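Local atomic coordinates of autotransporter adhesin/invasin TibA (Escherichia coli, PDB entry 4Q1Q), a protein that mediates adhesion to and invasion of human intestinal epithelial cells, drives bacterial aggregation through TibA-TibA contacts and enhances biofilm formation. Residues A[37-42]-A[54-59]; A[114-119]-A[133-138]; A[207-212]-A[224-229]. All blocks are in the same frame, centred on the assembly; numbering follows the deposited sequence.

Contact 1 of 3, residues A[37-42]-A[54-59]; sequences TTINSG and TSTTIN. With 289 (D-glycero-alpha-D-manno-heptopyranose), chain E; 289 (D-glycero-alpha-D-manno-heptopyranose), chain B.
N40 and N59 meet through their side-chain amides, which stand side by side just past two adjacent parallel strands and point the same way. ND2 of N59 donates to OD1 of N40 at 2.8 Å, with the acceptor in the plane of the N59 amide and the donor in the carbonyl plane of N40. The two amides are nevertheless rotated 40° against each other. In both residues CG lies anti to the carbonyl carbon, which sends the amides the same way; the second torsion differs (chi2 -15° in N40, -54° in N59) and leaves them turned apart. OD1 of N59 in turn accepts a weak hydrogen bond from ND2 of N78, so the row of asparagine hydrogen bonds continues weakly into the next turn.

T38 and T57 follow the same rule on the same face: their CG2 methyls lie alongside at 3.9 Å, while the T38 methyl also approaches ND2 of N59 at 3.4 Å. The other face carries I39 and I58, again parallel to one another, with CD1 of I39 4.1 Å from CG1 of I58. That CD1 crosses over CG2 of T56 at 3.4 Å, tighter than usual for two carbons. Q45 and Q64 touch the chains on this buried face.

Between the faces, the main chain pairs in parallel register. I39 is held through both its N and its O: N donates to O of T57 at 2.7 Å, and O accepts from N of N59. T37 O takes the N-H of T57.

S41 and S55 each carry a heptose, OG being bonded to sugar C1 in both. The chemistry is thus divided: methyl packing within, an amide relay on the outer face, and covalently attached sugars at the corners, leaving the strand pairing itself unmodified.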
loop_
_atom_site.group_PDB
_atom_site.type_symbol
_atom_site.label_atom_id
_atom_site.label_comp_id
_atom_site.label_asym_id
_atom_site.label_seq_id
_atom_site.Cartn_x
_atom_site.Cartn_y
_atom_site.Cartn_z
ATOM N N THR A 37 17.017 -17.729 -11.280
ATOM C CA THR A 37 16.265 -18.943 -10.995
ATOM C C THR A 37 14.826 -18.808 -11.478
ATOM O O THR A 37 14.239 -17.727 -11.424
ATOM C CB THR A 37 16.236 -19.247 -9.494
ATOM O OG1 THR A 37 17.546 -19.092 -8.939
ATOM C CG2 THR A 37 15.741 -20.661 -9.266
ATOM N N THR A 38 14.271 -19.905 -11.982
ATOM C CA THR A 38 12.870 -19.937 -12.371
ATOM C C THR A 38 12.199 -20.980 -11.488
ATOM O O THR A 38 12.579 -22.147 -11.562
ATOM C CB THR A 38 12.695 -20.291 -13.861
ATOM O OG1 THR A 38 13.421 -19.361 -14.675
ATOM C CG2 THR A 38 11.230 -20.254 -14.269
ATOM N N ILE A 39 11.255 -20.552 -10.646
ATOM C CA ILE A 39 10.543 -21.437 -9.719
ATOM C C ILE A 39 9.166 -21.791 -10.274
ATOM O O ILE A 39 8.280 -20.937 -10.376
ATOM C CB ILE A 39 10.349 -20.857 -8.299
ATOM C CG1 ILE A 39 11.666 -20.339 -7.702
ATOM C CG2 ILE A 39 9.771 -21.934 -7.392
ATOM C CD1 ILE A 39 11.525 -19.422 -6.503
ATOM N N ASN A 40 9.004 -23.057 -10.642
ATOM C CA ASN A 40 7.740 -23.535 -11.193
ATOM C C ASN A 40 7.027 -24.460 -10.215
ATOM O O ASN A 40 7.557 -24.784 -9.145
ATOM C CB ASN A 40 7.962 -24.203 -12.552
ATOM C CG ASN A 40 8.336 -23.212 -13.633
ATOM O OD1 ASN A 40 8.180 -22.001 -13.485
ATOM N ND2 ASN A 40 8.834 -23.734 -14.744
ATOM N N SER A 41 5.823 -24.861 -10.615
ATOM C CA SER A 41 4.865 -25.537 -9.742
ATOM C C SER A 41 5.522 -26.613 -8.884
ATOM O O SER A 41 6.237 -27.474 -9.400
ATOM C CB SER A 41 3.728 -26.138 -10.578
ATOM O OG SER A 41 2.550 -26.362 -9.816
ATOM N N GLY A 42 5.296 -26.568 -7.575
ATOM C CA GLY A 42 5.902 -27.516 -6.640
ATOM C C GLY A 42 7.304 -27.127 -6.208
ATOM O O GLY A 42 7.839 -27.671 -5.233
ATOM N N THR A 54 18.640 -13.524 -6.502
ATOM C CA THR A 54 18.608 -12.401 -7.414
ATOM C C THR A 54 17.903 -12.853 -8.679
ATOM O O THR A 54 18.072 -13.986 -9.106
ATOM C CB THR A 54 20.041 -11.928 -7.709
ATOM O OG1 THR A 54 20.804 -11.964 -6.494
ATOM C CG2 THR A 54 20.045 -10.508 -8.266
ATOM N N SER A 55 17.050 -11.992 -9.217
ATOM C CA SER A 55 16.406 -12.200 -10.511
ATOM C C SER A 55 15.591 -13.491 -10.586
ATOM O O SER A 55 15.460 -14.102 -11.651
ATOM C CB SER A 55 17.456 -12.210 -11.627
ATOM O OG SER A 55 18.295 -11.064 -11.620
ATOM N N THR A 56 15.050 -13.906 -9.445
ATOM C CA THR A 56 14.255 -15.121 -9.406
ATOM C C THR A 56 12.916 -14.861 -10.063
ATOM O O THR A 56 12.299 -13.835 -9.770
ATOM C CB THR A 56 14.007 -15.556 -7.967
ATOM O OG1 THR A 56 15.257 -15.612 -7.273
ATOM C CG2 THR A 56 13.361 -16.915 -7.938
ATOM N N THR A 57 12.523 -15.753 -10.969
ATOM C CA THR A 57 11.199 -15.732 -11.590
ATOM C C THR A 57 10.304 -16.763 -10.895
ATOM O O THR A 57 10.683 -17.922 -10.756
ATOM C CB THR A 57 11.305 -15.972 -13.113
ATOM O OG1 THR A 57 11.525 -14.727 -13.799
ATOM C CG2 THR A 57 10.048 -16.617 -13.668
ATOM N N ILE A 58 9.126 -16.350 -10.441
ATOM C CA ILE A 58 8.240 -17.226 -9.666
ATOM C C ILE A 58 6.931 -17.426 -10.418
ATOM O O ILE A 58 6.164 -16.474 -10.606
ATOM C CB ILE A 58 7.900 -16.664 -8.270
ATOM C CG1 ILE A 58 9.161 -16.184 -7.548
ATOM C CG2 ILE A 58 7.196 -17.719 -7.431
ATOM C CD1 ILE A 58 8.921 -15.562 -6.191
ATOM N N ASN A 59 6.704 -18.663 -10.848
ATOM C CA ASN A 59 5.529 -19.002 -11.652
ATOM C C ASN A 59 4.529 -19.860 -10.870
ATOM O O ASN A 59 4.802 -20.320 -9.760
ATOM C CB ASN A 59 5.921 -19.700 -12.966
ATOM C CG ASN A 59 6.789 -18.837 -13.872
ATOM O OD1 ASN A 59 6.433 -17.706 -14.200
ATOM N ND2 ASN A 59 7.929 -19.372 -14.299
HETATM O O7 289 E . 2.957 -32.309 -8.902
HETATM C C7 289 E . 4.039 -31.509 -9.391
HETATM C C6 289 E . 3.560 -30.228 -10.076
HETATM O O6 289 E . 2.588 -30.572 -11.074
HETATM C C5 289 E . 3.018 -29.128 -9.153
HETATM O O5 289 E . 2.001 -28.410 -9.864
HETATM C C1 289 E . 1.711 -27.165 -9.226
HETATM C C2 289 E . 1.028 -27.450 -7.892
HETATM O O2 289 E . -0.210 -28.139 -8.094
HETATM C C3 289 E . 1.960 -28.288 -7.020
HETATM O O3 289 E . 1.286 -28.667 -5.810
HETATM C C4 289 E . 2.457 -29.518 -7.782
HETATM O O4 289 E . 3.431 -30.172 -6.959
HETATM O O7 289 B . 15.319 -11.570 -17.498
HETATM C C7 289 B . 15.563 -11.295 -16.112
HETATM C C6 289 B . 17.057 -11.269 -15.791
HETATM O O6 289 B . 17.784 -10.655 -16.861
HETATM C C5 289 B . 17.381 -10.542 -14.490
HETATM O O5 289 B . 18.568 -11.117 -13.940
HETATM C C1 289 B . 18.910 -10.580 -12.658
HETATM C C2 289 B . 19.243 -9.089 -12.675
HETATM O O2 289 B . 20.515 -8.814 -13.275
HETATM C C3 289 B . 18.111 -8.354 -13.391
HETATM O O3 289 B . 18.560 -7.031 -13.706
HETATM C C4 289 B . 17.618 -9.045 -14.662
HETATM O O4 289 B . 16.393 -8.417 -15.043
#

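Contact 2 of 3, residues A[114-119]-A[133-138]; sequences IINSGG and SVTSGA. With 289 (D-glycero-alpha-D-manno-heptopyranose), chain C; 289 (D-glycero-alpha-D-manno-heptopyranose), chain X.
The carbonyl oxygen of I115 is gripped twice by T135. OG1 donates to it at 2.7 Å, in the carbonyl plane and on a lone pair, and the backbone N of the same threonine adds a weak bond at 3.3 Å. A first torsion of 66° in T135 brings OG1 to the I115 carbonyl, while CG2 lies anti to the threonine's own carbonyl carbon. Before that point the pairing is regular: I114 bridges S133 and I115 bridges V134 in parallel, and N of I115 donates to O of S133 at 2.9 Å.

Beyond the strands both chains bend through type II turns, N116 to G119 and T135 to A138. Each closes on itself, G119 N to N116 O and A138 N to T135 O. The turns are joined by N of G118, which donates a hydrogen bond to O of G137 at 2.9 Å from above the carbonyl plane (71° out of it), an approach that misses the lone pairs. N116 ND2 finds its acceptor a turn away, in OD1 of N97.

On the inner face CD1 of I115 meets CG2 of V134, and CG2 of I115 presses against CB of A138 at 3.5 Å, a close fit.

S117 and S136 hold their OG anti to the backbone N, and each OG is bonded to C1 of a heptose, so neither retains a hydroxyl proton to donate. These sugars are this protein's own modification. Successive parallel strands followed by equivalent turns are typical of the right-handed beta-helix found in autotransporter passengers.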
loop_
_atom_site.group_PDB
_atom_site.type_symbol
_atom_site.label_atom_id
_atom_site.label_comp_id
_atom_site.label_asym_id
_atom_site.label_seq_id
_atom_site.Cartn_x
_atom_site.Cartn_y
_atom_site.Cartn_z
ATOM N N ILE A 114 7.201 -3.324 -7.112
ATOM C CA ILE A 114 6.362 -2.850 -8.214
ATOM C C ILE A 114 5.192 -3.814 -8.394
ATOM O O ILE A 114 5.402 -4.970 -8.761
ATOM C CB ILE A 114 7.104 -2.750 -9.561
ATOM C CG1 ILE A 114 8.051 -1.547 -9.600
ATOM C CG2 ILE A 114 6.138 -2.552 -10.718
ATOM C CD1 ILE A 114 9.353 -1.744 -8.857
ATOM N N ILE A 115 3.968 -3.354 -8.160
ATOM C CA ILE A 115 2.797 -4.235 -8.309
ATOM C C ILE A 115 2.093 -3.943 -9.627
ATOM O O ILE A 115 1.604 -2.839 -9.838
ATOM C CB ILE A 115 1.789 -4.117 -7.145
ATOM C CG1 ILE A 115 2.542 -4.048 -5.818
ATOM C CG2 ILE A 115 0.812 -5.292 -7.151
ATOM C CD1 ILE A 115 1.686 -3.571 -4.669
ATOM N N ASN A 116 2.064 -4.931 -10.515
ATOM C CA ASN A 116 1.454 -4.743 -11.836
ATOM C C ASN A 116 0.024 -5.265 -11.925
ATOM O O ASN A 116 -0.501 -5.843 -10.977
ATOM C CB ASN A 116 2.315 -5.396 -12.923
ATOM C CG ASN A 116 3.623 -4.661 -13.126
ATOM O OD1 ASN A 116 3.646 -3.430 -13.203
ATOM N ND2 ASN A 116 4.722 -5.405 -13.160
ATOM N N SER A 117 -0.589 -5.064 -13.084
ATOM C CA SER A 117 -1.994 -5.389 -13.304
ATOM C C SER A 117 -2.338 -6.763 -12.733
ATOM O O SER A 117 -1.714 -7.778 -13.032
ATOM C CB SER A 117 -2.353 -5.253 -14.789
ATOM O OG SER A 117 -3.722 -4.914 -14.943
ATOM N N GLY A 118 -3.299 -6.761 -11.816
ATOM C CA GLY A 118 -3.814 -7.979 -11.205
ATOM C C GLY A 118 -2.899 -8.557 -10.148
ATOM O O GLY A 118 -3.146 -9.642 -9.630
ATOM N N GLY A 119 -1.846 -7.824 -9.795
ATOM C CA GLY A 119 -0.900 -8.306 -8.796
ATOM C C GLY A 119 -1.310 -7.825 -7.417
ATOM O O GLY A 119 -1.971 -6.803 -7.290
ATOM N N SER A 133 5.002 0.521 -5.419
ATOM C CA SER A 133 4.337 1.204 -6.513
ATOM C C SER A 133 3.070 0.448 -6.899
ATOM O O SER A 133 3.183 -0.660 -7.414
ATOM C CB SER A 133 5.301 1.264 -7.705
ATOM O OG SER A 133 5.117 2.459 -8.441
ATOM N N VAL A 134 1.890 1.036 -6.714
ATOM C CA VAL A 134 0.635 0.337 -7.005
ATOM C C VAL A 134 0.046 0.892 -8.296
ATOM O O VAL A 134 -0.637 1.918 -8.287
ATOM C CB VAL A 134 -0.444 0.496 -5.911
ATOM C CG1 VAL A 134 -1.628 -0.443 -6.167
ATOM C CG2 VAL A 134 0.137 0.265 -4.524
ATOM N N THR A 135 0.294 0.180 -9.390
ATOM C CA THR A 135 -0.112 0.607 -10.730
ATOM C C THR A 135 -1.522 0.123 -11.055
ATOM O O THR A 135 -2.201 -0.466 -10.209
ATOM C CB THR A 135 0.857 0.100 -11.833
ATOM O OG1 THR A 135 0.810 -1.333 -11.934
ATOM C CG2 THR A 135 2.296 0.515 -11.549
ATOM N N SER A 136 -1.930 0.369 -12.296
ATOM C CA SER A 136 -3.271 0.103 -12.808
ATOM C C SER A 136 -3.645 -1.358 -12.651
ATOM O O SER A 136 -2.924 -2.225 -13.128
ATOM C CB SER A 136 -3.371 0.500 -14.286
ATOM O OG SER A 136 -4.712 0.747 -14.679
ATOM N N GLY A 137 -4.762 -1.621 -11.975
ATOM C CA GLY A 137 -5.186 -2.987 -11.687
ATOM C C GLY A 137 -4.435 -3.668 -10.560
ATOM O O GLY A 137 -4.760 -4.803 -10.206
ATOM N N ALA A 138 -3.435 -3.007 -9.985
ATOM C CA ALA A 138 -2.706 -3.608 -8.860
ATOM C C ALA A 138 -3.401 -3.339 -7.529
ATOM O O ALA A 138 -4.147 -2.379 -7.426
ATOM C CB ALA A 138 -1.288 -3.063 -8.790
HETATM O O7 289 C . -1.631 -9.038 -18.230
HETATM C C7 289 C . -2.177 -8.241 -17.173
HETATM C C6 289 C . -3.684 -8.453 -17.113
HETATM O O6 289 C . -3.946 -9.821 -16.796
HETATM C C5 289 C . -4.331 -7.593 -16.036
HETATM O O5 289 C . -4.416 -6.242 -16.494
HETATM C C1 289 C . -4.841 -5.390 -15.428
HETATM C C2 289 C . -6.325 -5.708 -15.265
HETATM O O2 289 C . -7.007 -5.603 -16.520
HETATM C C3 289 C . -6.412 -7.123 -14.706
HETATM O O3 289 C . -7.771 -7.530 -14.517
HETATM C C4 289 C . -5.714 -8.102 -15.644
HETATM O O4 289 C . -5.629 -9.354 -14.957
HETATM O O7 289 X . -3.960 -3.011 -19.045
HETATM C C7 289 X . -4.277 -1.839 -18.287
HETATM C C6 289 X . -5.688 -1.982 -17.728
HETATM O O6 289 X . -5.912 -3.324 -17.276
HETATM C C5 289 X . -5.890 -1.005 -16.574
HETATM O O5 289 X . -5.322 0.265 -16.881
HETATM C C1 289 X . -5.342 1.141 -15.753
HETATM C C2 289 X . -6.794 1.573 -15.577
HETATM O O2 289 X . -7.307 2.247 -16.730
HETATM C C3 289 X . -7.608 0.326 -15.271
HETATM O O3 289 X . -8.984 0.722 -15.259
HETATM C C4 289 X . -7.366 -0.791 -16.280
HETATM O O4 289 X . -7.841 -2.038 -15.764
#

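Contact 3 of 3, residues A[207-212]-A[224-229]; sequences TSIYNG and TNTTVY. With 289 (D-glycero-alpha-D-manno-heptopyranose), chain D; 289 (D-glycero-alpha-D-manno-heptopyranose), chain S.
Two successive rungs of a parallel beta-helix meet here, strand 207-209 lying against strand 226-228 with axes 4.7 Å apart and directions differing by 7°. Three backbone bonds of 2.8 Å join them: N of T227 to O of T207, N of I209 to O of T227, and N of Y229 to O of I209.

Past the strands, Y210 and Y229 send their rings the same way. The planes are 6° from parallel and the centroids 4.6 Å apart, but the rings are slid so far that they barely overlap, and their modelled separation is doubtful. Like residues at equivalent positions of successive turns are common in beta-helices, and here the repeat places tyrosines in line on the outer surface. CB of S208 reaches the edge of the Y229 ring, near its plane, while CG2 of T227 lies over one face, toward the rim.

Facing the interior, CD1 of I209 crosses CG2 of T226 at 3.7 Å, with Q215 touching both residues. A heptose meets each segment near one end: T224 OG1 shares a hydrogen bond with O2 of one at 2.7 Å, and O4 of the other donates weakly to OD1 of N211.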
loop_
_atom_site.group_PDB
_atom_site.type_symbol
_atom_site.label_atom_id
_atom_site.label_comp_id
_atom_site.label_asym_id
_atom_site.label_seq_id
_atom_site.Cartn_x
_atom_site.Cartn_y
_atom_site.Cartn_z
ATOM N N THR A 207 -3.525 15.013 6.145
ATOM C CA THR A 207 -3.820 14.945 4.722
ATOM C C THR A 207 -3.618 16.305 4.064
ATOM O O THR A 207 -3.974 17.348 4.620
ATOM C CB THR A 207 -5.285 14.512 4.507
ATOM O OG1 THR A 207 -5.554 13.347 5.294
ATOM C CG2 THR A 207 -5.573 14.174 3.061
ATOM N N SER A 208 -3.075 16.273 2.856
ATOM C CA SER A 208 -3.011 17.441 1.991
ATOM C C SER A 208 -3.730 17.120 0.690
ATOM O O SER A 208 -3.434 16.106 0.060
ATOM C CB SER A 208 -1.549 17.796 1.703
ATOM O OG SER A 208 -0.831 17.837 2.926
ATOM N N ILE A 209 -4.642 18.003 0.287
ATOM C CA ILE A 209 -5.452 17.794 -0.908
ATOM C C ILE A 209 -5.203 18.904 -1.938
ATOM O O ILE A 209 -5.619 20.052 -1.765
ATOM C CB ILE A 209 -6.951 17.712 -0.541
ATOM C CG1 ILE A 209 -7.155 16.867 0.722
ATOM C CG2 ILE A 209 -7.745 17.146 -1.713
ATOM C CD1 ILE A 209 -8.594 16.714 1.160
ATOM N N TYR A 210 -4.500 18.561 -3.009
ATOM C CA TYR A 210 -4.128 19.524 -4.043
ATOM C C TYR A 210 -5.190 19.504 -5.139
ATOM O O TYR A 210 -6.040 18.605 -5.197
ATOM C CB TYR A 210 -2.731 19.233 -4.616
ATOM C CG TYR A 210 -1.611 19.267 -3.592
ATOM C CD1 TYR A 210 -1.028 20.463 -3.180
ATOM C CD2 TYR A 210 -1.157 18.097 -2.993
ATOM C CE1 TYR A 210 -0.029 20.487 -2.217
ATOM C CE2 TYR A 210 -0.147 18.117 -2.046
ATOM C CZ TYR A 210 0.418 19.311 -1.659
ATOM O OH TYR A 210 1.415 19.253 -0.710
ATOM N N ASN A 211 -5.123 20.508 -6.007
ATOM C CA ASN A 211 -6.072 20.664 -7.107
ATOM C C ASN A 211 -6.512 19.342 -7.721
ATOM O O ASN A 211 -5.666 18.543 -8.096
ATOM C CB ASN A 211 -5.460 21.509 -8.224
ATOM C CG ASN A 211 -6.454 21.806 -9.330
ATOM O OD1 ASN A 211 -7.554 22.271 -9.052
ATOM N ND2 ASN A 211 -6.075 21.537 -10.575
ATOM N N GLY A 212 -7.818 19.122 -7.843
ATOM C CA GLY A 212 -8.332 17.918 -8.486
ATOM C C GLY A 212 -8.400 16.705 -7.577
ATOM O O GLY A 212 -8.946 15.671 -7.972
ATOM N N THR A 224 -8.356 14.440 10.492
ATOM C CA THR A 224 -7.769 15.440 11.386
ATOM C C THR A 224 -6.592 16.096 10.691
ATOM O O THR A 224 -5.679 15.411 10.232
ATOM C CB THR A 224 -7.345 14.818 12.729
ATOM O OG1 THR A 224 -8.521 14.349 13.412
ATOM C CG2 THR A 224 -6.642 15.835 13.622
ATOM N N ASN A 225 -6.631 17.422 10.616
ATOM C CA ASN A 225 -5.488 18.234 10.221
ATOM C C ASN A 225 -5.334 18.008 8.735
ATOM O O ASN A 225 -4.437 17.309 8.254
ATOM C CB ASN A 225 -4.214 17.951 11.026
ATOM C CG ASN A 225 -3.001 18.678 10.475
ATOM O OD1 ASN A 225 -3.106 19.731 9.851
ATOM N ND2 ASN A 225 -1.833 18.091 10.677
ATOM N N THR A 226 -6.274 18.611 8.015
ATOM C CA THR A 226 -6.312 18.433 6.573
ATOM C C THR A 226 -6.075 19.788 5.933
ATOM O O THR A 226 -6.567 20.793 6.443
ATOM C CB THR A 226 -7.668 17.878 6.118
ATOM O OG1 THR A 226 -7.920 16.650 6.807
ATOM C CG2 THR A 226 -7.677 17.654 4.602
ATOM N N THR A 227 -5.338 19.830 4.828
ATOM C CA THR A 227 -5.163 21.119 4.169
ATOM C C THR A 227 -5.737 20.958 2.782
ATOM O O THR A 227 -5.358 20.039 2.067
ATOM C CB THR A 227 -3.712 21.655 4.121
ATOM O OG1 THR A 227 -3.321 22.047 5.434
ATOM C CG2 THR A 227 -3.602 22.938 3.308
ATOM N N VAL A 228 -6.679 21.843 2.458
ATOM C CA VAL A 228 -7.335 21.806 1.158
ATOM C C VAL A 228 -6.810 22.974 0.312
ATOM O O VAL A 228 -7.118 24.153 0.548
ATOM C CB VAL A 228 -8.876 21.825 1.255
ATOM C CG1 VAL A 228 -9.481 21.384 -0.070
ATOM C CG2 VAL A 228 -9.378 20.932 2.382
ATOM N N TYR A 229 -5.973 22.613 -0.654
ATOM C CA TYR A 229 -5.328 23.599 -1.506
ATOM C C TYR A 229 -6.304 23.864 -2.637
ATOM O O TYR A 229 -7.236 23.094 -2.886
ATOM C CB TYR A 229 -3.974 23.127 -2.046
ATOM C CG TYR A 229 -2.896 22.957 -0.993
ATOM C CD1 TYR A 229 -2.297 24.057 -0.379
ATOM C CD2 TYR A 229 -2.491 21.685 -0.592
ATOM C CE1 TYR A 229 -1.343 23.894 0.613
ATOM C CE2 TYR A 229 -1.532 21.511 0.382
ATOM C CZ TYR A 229 -0.960 22.617 0.979
ATOM O OH TYR A 229 0.001 22.407 1.943
HETATM O O7 289 D . -5.086 25.254 -11.308
HETATM C C7 289 D . -4.221 24.824 -10.250
HETATM C C6 289 D . -4.641 25.163 -8.817
HETATM O O6 289 D . -3.544 25.828 -8.169
HETATM C C5 289 D . -5.896 26.005 -8.538
HETATM O O5 289 D . -5.521 27.264 -7.973
HETATM C C1 289 D . -6.625 27.800 -7.241
HETATM C C2 289 D . -7.790 28.225 -8.142
HETATM O O2 289 D . -7.575 29.458 -8.846
HETATM C C3 289 D . -8.114 27.053 -9.070
HETATM O O3 289 D . -8.962 27.475 -10.143
HETATM C C4 289 D . -6.890 26.349 -9.645
HETATM O O4 289 D . -7.414 25.166 -10.244
HETATM O O7 289 S . -9.154 6.171 16.002
HETATM C C7 289 S . -10.336 6.851 15.562
HETATM C C6 289 S . -10.172 8.374 15.529
HETATM O O6 289 S . -10.290 8.907 16.854
HETATM C C5 289 S . -8.886 8.823 14.821
HETATM O O5 289 S . -9.386 9.212 13.538
HETATM C C1 289 S . -8.394 9.710 12.639
HETATM C C2 289 S . -8.066 11.072 13.227
HETATM O O2 289 S . -9.244 11.790 13.623
HETATM C C3 289 S . -7.195 10.690 14.417
HETATM O O3 289 S . -6.555 11.866 14.910
HETATM C C4 289 S . -8.090 9.982 15.433
HETATM O O4 289 S . -7.217 9.542 16.473
#

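All three contacts join neighbouring turns of one beta-helical passenger fragment, and they follow each other along the chain without interleaving. Contact 1 lies toward the N-terminal end; its centre is about 19 Å from that of contact 2, which is about 25 Å from that of contact 3. Contacts 1 and 3 lie on opposite sides of the chain's centre, with centres about 43 Å apart. Nearest atoms remain about 11 Å apart even for the closer pair, 1 and 2, so none touches another. Their strands belong to the same run of parallel pairings, which repeats one packing scheme along an elongated, glycosylated rod consistent with a stalk.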